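Local coordinates for protein ALKF (PDB 3ZBO) that has affinity for branched DNA structures such as Holliday junctions and is related to the HEAT-like repeat DNA glycosylases, its precise role being unknown, at residues A[48-59]-A[73-83]; A[178-186]-A[216-224]. One frame throughout, in Å; residues are numbered along the deposited sequence. Where two conformers were deposited one is given.

Interactions 1 and 2 sit on opposite sides of the chain's centre, their own centres about 31 Å apart and their nearest atoms about 17 Å, so they do not touch. They come in series: interaction 1 links helices 46-52 and 56-63 to helix 68-77 and the turn after it, and closes before interaction 2 brings helix 171-187 against strand 215-218 and helix 219-228. They share no helix or strand, yet all four segments belong to the same DNA alkylation repair family region. The first ties together helices that are neighbours in sequence; the second brings the late strand and helix back onto helix 171-187 across 29 intervening residues.

Interaction 1. Residues A[48-59]-A[73-83]; sequences IAKKIKLNQELA and FAGIIADPKAM
Ile48 CG2 approaches CZ of Phe73 obliquely, 3.6 Å away, while one turn on Ile52 CD1 comes to the ring's edge at CE2. Between them Ala49 touches the ring at CE1 and sets its CB 3.8 Å from CG2 of Ile76. Helix 46-52 ends at Ile52; Lys53, with positive phi, leaves the helix and sets its carbonyl O against CB and CG2 of Ile77. Leu54 rests CD2 on the carbonyl O of Ala78, 3.5 Å away, and Asn55 N donates to Ile77 O at 2.8 Å, almost straight (170°). Asn55 also N-caps helix 56-63, its OD1 taking Leu58 N. Gln56, bent at chi2 (68°), curls its amide across Met83; OE1 accepts Asp79 N at 2.7 Å and NE2 lies 3.5 Å from Met83 SD and is bonded to Glu60. Leu58 CG meets CD1 of Ile77, which its CG1 torsion (chi1 62°) directs between Leu58 and Ala59. Ala59 then packs close to Ala74, its O 3.2 Å from Ala74 CB. The bonds given by Asn55 N and Asp79 N join the start of helix 56-63 to the C-terminal end of helix 68-77, consistent with the stacked helices of a HEAT-like repeat fold.

Interaction 2. Residues A[178-186]-A[216-224]; sequences NNFLNTVAI and LLNASESIQ
Asn178 reaches from helix 171-187 towards Leu217 and Ala219, where strand 215-218 passes into helix 219-228; Asn218 N-caps that helix through OD1 and Glu221 N. The two helix segments run in broadly the same direction, 33° apart, a helix-on-helix contact with the strand end added, consistent with the relation to HEAT-like repeat glycosylases. From CB, 3.9 Å from Leu217 CD1, the Asn178 side chain leads through CG, anti to the backbone N (chi1 -168°), to an amide with two different neighbours. OD1 lies against Leu217 CB and accepts a hydrogen bond from a water. ND2 sits 3.5 Å from Ala219 CB and donates a hydrogen bond to a second water, which accepts from Ala219 N as well. This second water thus couples the amide to the first turn of helix 219-228. One turn on, Asn182 ND2 donates back to Asn178 O, from above the carbonyl plane, which helps to fix the Asn182 amide; the same O takes Asn182 N. Farther along, Ile223 fits beside Ala185, and Ile186 slides past it in the opposite sense. Leu181 and Ile223 also touch helix 192-202. Ala185 CB stands 3.6 Å from Ile223 CD1.

Interaction 1. Residues A[48-59]-A[73-83]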
loop_
_atom_site.group_PDB
_atom_site.type_symbol
_atom_site.label_atom_id
_atom_site.label_comp_id
_atom_site.label_asym_id
_atom_site.label_seq_id
_atom_site.Cartn_x
_atom_site.Cartn_y
_atom_site.Cartn_z
ATOM N N ILE A 48 -4.491 -19.388 -8.871
ATOM C CA ILE A 48 -5.710 -19.463 -8.012
ATOM C C ILE A 48 -6.626 -18.240 -8.228
ATOM O O ILE A 48 -7.845 -18.374 -8.268
ATOM C CB ILE A 48 -5.367 -19.532 -6.499
ATOM C CG1 ILE A 48 -4.212 -20.474 -6.148
ATOM C CG2 ILE A 48 -6.634 -19.868 -5.697
ATOM C CD1 ILE A 48 -3.983 -20.615 -4.667
ATOM N N ALA A 49 -6.030 -17.057 -8.392
ATOM C CA ALA A 49 -6.784 -15.837 -8.537
ATOM C C ALA A 49 -7.544 -15.883 -9.902
ATOM O O ALA A 49 -8.683 -15.401 -10.005
ATOM C CB ALA A 49 -5.834 -14.637 -8.517
ATOM N N LYS A 50 -6.882 -16.407 -10.944
ATOM C CA LYS A 50 -7.530 -16.498 -12.271
ATOM C C LYS A 50 -8.766 -17.421 -12.190
ATOM O O LYS A 50 -9.811 -17.136 -12.862
ATOM C CB LYS A 50 -6.531 -16.969 -13.363
ATOM C CG LYS A 50 -7.218 -17.011 -14.786
ATOM C CD LYS A 50 -6.370 -17.750 -15.890
ATOM C CE LYS A 50 -7.201 -18.853 -16.643
ATOM N NZ LYS A 50 -8.092 -18.375 -17.734
ATOM N N LYS A 51 -8.707 -18.454 -11.358
ATOM C CA LYS A 51 -9.875 -19.354 -11.189
ATOM C C LYS A 51 -11.053 -18.594 -10.508
ATOM O O LYS A 51 -12.248 -18.697 -10.871
ATOM C CB LYS A 51 -9.556 -20.630 -10.375
ATOM C CG LYS A 51 -8.566 -21.680 -10.992
ATOM C CD LYS A 51 -8.577 -23.022 -10.183
ATOM C CE LYS A 51 -7.172 -23.622 -9.799
ATOM N NZ LYS A 51 -6.786 -23.325 -8.342
ATOM N N ILE A 52 -10.714 -17.788 -9.509
ATOM C CA ILE A 52 -11.761 -17.246 -8.644
ATOM C C ILE A 52 -12.377 -15.954 -9.154
ATOM O O ILE A 52 -13.586 -15.744 -9.002
ATOM C CB ILE A 52 -11.185 -17.068 -7.198
ATOM C CG1 ILE A 52 -10.895 -18.438 -6.613
ATOM C CG2 ILE A 52 -12.180 -16.186 -6.351
ATOM C CD1 ILE A 52 -10.025 -18.361 -5.339
ATOM N N LYS A 53 -11.543 -15.100 -9.739
ATOM C CA LYS A 53 -11.853 -13.789 -10.258
ATOM C C LYS A 53 -12.242 -12.954 -9.052
ATOM O O LYS A 53 -11.364 -12.798 -8.178
ATOM C CB LYS A 53 -12.905 -13.774 -11.386
ATOM C CG LYS A 53 -12.381 -14.385 -12.730
ATOM C CD LYS A 53 -13.494 -15.158 -13.470
ATOM C CE LYS A 53 -12.968 -15.697 -14.815
ATOM N NZ LYS A 53 -11.955 -16.787 -14.527
ATOM N N LEU A 54 -13.473 -12.455 -8.976
ATOM C CA LEU A 54 -13.922 -11.640 -7.824
ATOM C C LEU A 54 -14.896 -12.471 -6.959
ATOM O O LEU A 54 -15.797 -13.188 -7.484
ATOM C CB LEU A 54 -14.515 -10.259 -8.236
ATOM C CG LEU A 54 -13.605 -9.344 -9.148
ATOM C CD1 LEU A 54 -13.999 -7.890 -9.016
ATOM C CD2 LEU A 54 -12.064 -9.370 -8.853
ATOM N N ASN A 55 -14.689 -12.490 -5.633
ATOM C CA ASN A 55 -15.625 -13.160 -4.747
ATOM C C ASN A 55 -15.450 -12.508 -3.352
ATOM O O ASN A 55 -14.570 -12.907 -2.550
ATOM C CB ASN A 55 -15.279 -14.638 -4.702
ATOM C CG ASN A 55 -16.269 -15.476 -3.846
ATOM O OD1 ASN A 55 -17.027 -14.986 -2.964
ATOM N ND2 ASN A 55 -16.273 -16.795 -4.123
ATOM N N GLN A 56 -16.312 -11.534 -3.127
ATOM C CA GLN A 56 -16.291 -10.785 -1.859
ATOM C C GLN A 56 -16.536 -11.658 -0.687
ATOM O O GLN A 56 -15.895 -11.480 0.385
ATOM C CB GLN A 56 -17.240 -9.589 -1.883
ATOM C CG GLN A 56 -16.996 -8.684 -0.650
ATOM C CD GLN A 56 -15.595 -7.949 -0.702
ATOM O OE1 GLN A 56 -15.012 -7.735 -1.758
ATOM N NE2 GLN A 56 -15.063 -7.578 0.469
ATOM N N GLU A 57 -17.481 -12.589 -0.724
ATOM C CA GLU A 57 -17.748 -13.438 0.419
ATOM C C GLU A 57 -16.511 -14.232 0.852
ATOM O O GLU A 57 -16.198 -14.285 2.055
ATOM C CB GLU A 57 -18.928 -14.353 0.091
ATOM C CG GLU A 57 -19.506 -15.059 1.287
ATOM C CD GLU A 57 -18.706 -16.205 1.818
ATOM O OE1 GLU A 57 -18.139 -16.945 0.955
ATOM O OE2 GLU A 57 -18.590 -16.352 3.062
ATOM N N LEU A 58 -15.848 -14.839 -0.135
ATOM C CA LEU A 58 -14.683 -15.636 0.144
ATOM C C LEU A 58 -13.559 -14.672 0.620
ATOM O O LEU A 58 -12.850 -15.061 1.598
ATOM C CB LEU A 58 -14.208 -16.279 -1.148
ATOM C CG LEU A 58 -12.995 -17.172 -1.020
ATOM C CD1 LEU A 58 -13.033 -18.218 0.128
ATOM C CD2 LEU A 58 -12.780 -17.908 -2.395
ATOM N N ALA A 59 -13.502 -13.469 0.050
ATOM C CA ALA A 59 -12.470 -12.513 0.493
ATOM C C ALA A 59 -12.684 -12.209 1.967
ATOM O O ALA A 59 -11.662 -12.166 2.749
ATOM C CB ALA A 59 -12.518 -11.142 -0.319
ATOM N N PHE A 73 -4.324 -12.552 -0.276
ATOM C CA PHE A 73 -5.067 -13.102 -1.375
ATOM C C PHE A 73 -6.523 -12.567 -1.344
ATOM O O PHE A 73 -7.114 -12.310 -2.397
ATOM C CB PHE A 73 -5.052 -14.654 -1.262
ATOM C CG PHE A 73 -5.640 -15.311 -2.434
ATOM C CD1 PHE A 73 -4.998 -15.228 -3.628
ATOM C CD2 PHE A 73 -6.857 -15.956 -2.345
ATOM C CE1 PHE A 73 -5.580 -15.781 -4.811
ATOM C CE2 PHE A 73 -7.412 -16.558 -3.532
ATOM C CZ PHE A 73 -6.756 -16.440 -4.723
ATOM N N ALA A 74 -7.097 -12.373 -0.144
ATOM C CA ALA A 74 -8.458 -11.809 -0.052
ATOM C C ALA A 74 -8.480 -10.464 -0.776
ATOM O O ALA A 74 -9.416 -10.128 -1.496
ATOM C CB ALA A 74 -8.778 -11.593 1.381
ATOM N N GLY A 75 -7.407 -9.639 -0.605
ATOM C CA GLY A 75 -7.419 -8.358 -1.377
ATOM C C GLY A 75 -7.461 -8.584 -2.890
ATOM O O GLY A 75 -8.132 -7.801 -3.560
ATOM N N ILE A 76 -6.751 -9.581 -3.434
ATOM C CA ILE A 76 -6.708 -9.766 -4.870
ATOM C C ILE A 76 -8.059 -10.173 -5.358
ATOM O O ILE A 76 -8.448 -9.750 -6.500
ATOM C CB ILE A 76 -5.685 -10.818 -5.167
ATOM C CG1 ILE A 76 -4.265 -10.234 -4.965
ATOM C CG2 ILE A 76 -5.872 -11.337 -6.670
ATOM C CD1 ILE A 76 -3.360 -11.377 -4.736
ATOM N N ILE A 77 -8.803 -10.967 -4.577
ATOM C CA ILE A 77 -10.123 -11.443 -5.050
ATOM C C ILE A 77 -11.328 -10.612 -4.591
ATOM O O ILE A 77 -12.507 -10.978 -4.762
ATOM C CB ILE A 77 -10.404 -12.901 -4.706
ATOM C CG1 ILE A 77 -10.439 -13.166 -3.171
ATOM C CG2 ILE A 77 -9.339 -13.779 -5.380
ATOM C CD1 ILE A 77 -11.086 -14.503 -2.746
ATOM N N ALA A 78 -11.059 -9.531 -3.885
ATOM C CA ALA A 78 -12.150 -8.707 -3.419
ATOM C C ALA A 78 -12.884 -8.015 -4.555
ATOM O O ALA A 78 -12.362 -7.905 -5.681
ATOM C CB ALA A 78 -11.541 -7.588 -2.428
ATOM N N ASP A 79 -14.073 -7.496 -4.244
ATOM C CA ASP A 79 -14.799 -6.603 -5.194
ATOM C C ASP A 79 -14.857 -5.192 -4.607
ATOM O O ASP A 79 -15.799 -4.783 -3.928
ATOM C CB ASP A 79 -16.240 -7.172 -5.309
ATOM C CG ASP A 79 -17.009 -6.527 -6.448
ATOM O OD1 ASP A 79 -16.499 -5.555 -7.073
ATOM O OD2 ASP A 79 -18.146 -7.040 -6.666
ATOM N N PRO A 80 -13.809 -4.439 -4.850
ATOM C CA PRO A 80 -13.733 -3.125 -4.192
ATOM C C PRO A 80 -14.773 -2.154 -4.648
ATOM O O PRO A 80 -15.155 -1.312 -3.823
ATOM C CB PRO A 80 -12.351 -2.628 -4.558
ATOM C CG PRO A 80 -11.912 -3.463 -5.700
ATOM C CD PRO A 80 -12.596 -4.805 -5.570
ATOM N N LYS A 81 -15.287 -2.310 -5.871
ATOM C CA LYS A 81 -16.338 -1.372 -6.238
ATOM C C LYS A 81 -17.639 -1.655 -5.500
ATOM O O LYS A 81 -18.540 -0.769 -5.476
ATOM C CB LYS A 81 -16.509 -1.366 -7.744
ATOM C CG LYS A 81 -15.298 -0.734 -8.398
ATOM C CD LYS A 81 -15.483 -0.642 -9.876
ATOM C CE LYS A 81 -14.458 0.285 -10.476
ATOM N NZ LYS A 81 -13.096 -0.270 -10.265
ATOM N N ALA A 82 -17.760 -2.836 -4.876
ATOM C CA ALA A 82 -18.925 -3.142 -4.071
ATOM C C ALA A 82 -18.658 -2.979 -2.564
ATOM O O ALA A 82 -19.545 -3.230 -1.758
ATOM C CB ALA A 82 -19.469 -4.591 -4.362
ATOM N N MET A 83 -17.427 -2.590 -2.166
ATOM C CA MET A 83 -17.148 -2.448 -0.728
ATOM C C MET A 83 -17.498 -1.035 -0.302
ATOM O O MET A 83 -17.181 -0.052 -1.006
ATOM C CB MET A 83 -15.626 -2.748 -0.489
ATOM C CG MET A 83 -15.310 -4.236 -0.509
ATOM S SD MET A 83 -13.553 -4.503 -0.354
ATOM C CE MET A 83 -13.268 -4.004 1.344
#

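Interaction 2. Residues A[178-186]-A[216-224]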
loop_
_atom_site.group_PDB
_atom_site.type_symbol
_atom_site.label_atom_id
_atom_site.label_comp_id
_atom_site.label_asym_id
_atom_site.label_seq_id
_atom_site.Cartn_x
_atom_site.Cartn_y
_atom_site.Cartn_z
ATOM N N ASN A 178 6.929 9.203 2.390
ATOM C CA ASN A 178 8.076 9.260 1.476
ATOM C C ASN A 178 7.743 8.711 0.079
ATOM O O ASN A 178 8.198 9.313 -0.935
ATOM C CB ASN A 178 9.269 8.494 2.127
ATOM C CG ASN A 178 10.583 8.729 1.396
ATOM O OD1 ASN A 178 11.037 7.829 0.635
ATOM N ND2 ASN A 178 11.156 9.844 1.672
ATOM N N ASN A 179 6.987 7.610 0.100
ATOM C CA ASN A 179 6.508 7.013 -1.160
ATOM C C ASN A 179 5.653 8.103 -1.871
ATOM O O ASN A 179 5.796 8.267 -3.129
ATOM C CB ASN A 179 5.755 5.686 -0.811
ATOM C CG ASN A 179 5.344 4.908 -2.023
ATOM O OD1 ASN A 179 5.855 5.166 -3.111
ATOM N ND2 ASN A 179 4.518 3.860 -1.821
ATOM N N PHE A 180 4.826 8.825 -1.144
ATOM C CA PHE A 180 4.010 9.841 -1.805
ATOM C C PHE A 180 4.932 10.902 -2.476
ATOM O O PHE A 180 4.622 11.321 -3.599
ATOM C CB PHE A 180 3.029 10.415 -0.735
ATOM C CG PHE A 180 2.140 11.527 -1.267
ATOM C CD1 PHE A 180 0.938 11.198 -1.891
ATOM C CD2 PHE A 180 2.528 12.828 -1.093
ATOM C CE1 PHE A 180 0.080 12.214 -2.354
ATOM C CE2 PHE A 180 1.687 13.862 -1.551
ATOM C CZ PHE A 180 0.437 13.563 -2.204
ATOM N N LEU A 181 5.962 11.389 -1.810
ATOM C CA LEU A 181 6.891 12.358 -2.436
ATOM C C LEU A 181 7.438 11.783 -3.731
ATOM O O LEU A 181 7.438 12.455 -4.753
ATOM C CB LEU A 181 8.125 12.676 -1.542
ATOM C CG LEU A 181 7.784 13.308 -0.205
ATOM C CD1 LEU A 181 9.191 13.702 0.333
ATOM C CD2 LEU A 181 6.917 14.675 -0.399
ATOM N N ASN A 182 7.930 10.536 -3.670
ATOM C CA ASN A 182 8.469 9.944 -4.894
ATOM C C ASN A 182 7.475 9.787 -5.966
ATOM O O ASN A 182 7.779 10.074 -7.109
ATOM C CB ASN A 182 8.915 8.511 -4.588
ATOM C CG ASN A 182 10.270 8.383 -4.110
ATOM O OD1 ASN A 182 11.197 8.264 -4.968
ATOM N ND2 ASN A 182 10.415 8.050 -2.840
ATOM N N THR A 183 6.247 9.425 -5.624
ATOM C CA THR A 183 5.218 9.095 -6.617
ATOM C C THR A 183 4.717 10.378 -7.235
ATOM O O THR A 183 4.480 10.410 -8.463
ATOM C CB THR A 183 4.069 8.314 -5.952
ATOM O OG1 THR A 183 4.617 7.097 -5.433
ATOM C CG2 THR A 183 3.065 7.922 -7.074
ATOM N N VAL A 184 4.493 11.431 -6.434
ATOM C CA VAL A 184 4.044 12.747 -7.029
ATOM C C VAL A 184 5.150 13.193 -8.002
ATOM O O VAL A 184 4.856 13.611 -9.127
ATOM C CB VAL A 184 3.792 13.822 -5.949
ATOM C CG1 VAL A 184 3.541 15.195 -6.674
ATOM C CG2 VAL A 184 2.528 13.420 -5.104
ATOM N N ALA A 185 6.420 13.113 -7.585
ATOM C CA ALA A 185 7.486 13.660 -8.495
ATOM C C ALA A 185 7.531 12.964 -9.817
ATOM O O ALA A 185 7.931 13.619 -10.824
ATOM C CB ALA A 185 8.786 13.572 -7.758
ATOM N N ILE A 186 7.279 11.672 -9.858
ATOM C CA ILE A 186 7.348 10.924 -11.096
ATOM C C ILE A 186 6.029 10.785 -11.794
ATOM O O ILE A 186 5.966 10.874 -13.045
ATOM C CB ILE A 186 7.991 9.538 -10.774
ATOM C CG1 ILE A 186 9.415 9.703 -10.289
ATOM C CG2 ILE A 186 7.926 8.649 -12.051
ATOM C CD1 ILE A 186 10.349 10.584 -11.182
ATOM N N LEU A 216 17.026 4.024 6.045
ATOM C CA LEU A 216 17.277 5.434 5.699
ATOM C C LEU A 216 16.776 5.758 4.285
ATOM O O LEU A 216 17.501 5.387 3.253
ATOM C CB LEU A 216 18.792 5.708 5.802
ATOM C CG LEU A 216 19.362 5.492 7.216
ATOM C CD1 LEU A 216 20.812 6.049 7.253
ATOM C CD2 LEU A 216 18.575 6.255 8.251
ATOM N N LEU A 217 15.558 6.327 4.217
ATOM C CA LEU A 217 14.985 6.559 2.861
ATOM C C LEU A 217 15.586 7.851 2.288
ATOM O O LEU A 217 15.793 8.826 2.986
ATOM C CB LEU A 217 13.503 6.732 3.033
ATOM C CG LEU A 217 12.830 5.422 3.555
ATOM C CD1 LEU A 217 11.343 5.602 3.697
ATOM C CD2 LEU A 217 13.109 4.179 2.699
ATOM N N ASN A 218 15.703 7.917 0.973
ATOM C CA ASN A 218 16.212 9.111 0.311
ATOM C C ASN A 218 15.425 9.336 -0.969
ATOM O O ASN A 218 15.742 8.830 -2.083
ATOM C CB ASN A 218 17.659 8.789 -0.068
ATOM C CG ASN A 218 18.394 9.984 -0.691
ATOM O OD1 ASN A 218 17.813 10.965 -1.143
ATOM N ND2 ASN A 218 19.751 9.864 -0.712
ATOM N N ALA A 219 14.377 10.142 -0.764
ATOM C CA ALA A 219 13.395 10.370 -1.877
ATOM C C ALA A 219 14.121 11.127 -2.988
ATOM O O ALA A 219 13.834 10.865 -4.160
ATOM C CB ALA A 219 12.192 11.200 -1.380
ATOM N N SER A 220 15.007 12.048 -2.650
ATOM C CA SER A 220 15.689 12.786 -3.721
ATOM C C SER A 220 16.412 11.804 -4.630
ATOM O O SER A 220 16.379 11.955 -5.909
ATOM C CB SER A 220 16.679 13.829 -3.166
ATOM O OG SER A 220 15.986 14.903 -2.542
ATOM N N GLU A 221 17.119 10.853 -4.033
ATOM C CA GLU A 221 17.882 9.827 -4.778
ATOM C C GLU A 221 16.950 8.967 -5.616
ATOM O O GLU A 221 17.227 8.615 -6.796
ATOM C CB GLU A 221 18.688 8.944 -3.821
ATOM C CG GLU A 221 19.525 7.832 -4.502
ATOM C CD GLU A 221 20.257 6.947 -3.482
ATOM O OE1 GLU A 221 19.669 6.079 -2.751
ATOM O OE2 GLU A 221 21.438 7.181 -3.374
ATOM N N SER A 222 15.860 8.518 -4.978
ATOM C CA SER A 222 14.939 7.550 -5.621
ATOM C C SER A 222 14.304 8.234 -6.842
ATOM O O SER A 222 14.165 7.612 -7.923
ATOM C CB SER A 222 13.896 7.055 -4.641
ATOM O OG SER A 222 14.573 6.378 -3.613
ATOM N N ILE A 223 13.911 9.496 -6.646
ATOM C CA ILE A 223 13.317 10.302 -7.775
ATOM C C ILE A 223 14.390 10.482 -8.851
ATOM O O ILE A 223 14.079 10.251 -10.030
ATOM C CB ILE A 223 12.875 11.692 -7.296
ATOM C CG1 ILE A 223 11.650 11.533 -6.421
ATOM C CG2 ILE A 223 12.648 12.693 -8.455
ATOM C CD1 ILE A 223 11.513 12.781 -5.551
ATOM N N GLN A 224 15.629 10.787 -8.461
ATOM C CA GLN A 224 16.648 10.930 -9.477
ATOM C C GLN A 224 16.867 9.660 -10.291
ATOM O O GLN A 224 17.068 9.739 -11.532
ATOM C CB GLN A 224 17.972 11.435 -8.844
ATOM C CG GLN A 224 19.067 11.687 -9.921
ATOM C CD GLN A 224 18.641 12.830 -10.879
ATOM O OE1 GLN A 224 18.616 12.677 -12.087
ATOM N NE2 GLN A 224 18.267 13.961 -10.302
HETATM O O HOH W 1 13.598 10.986 1.808
HETATM O O HOH W 2 13.009 6.756 -1.261
#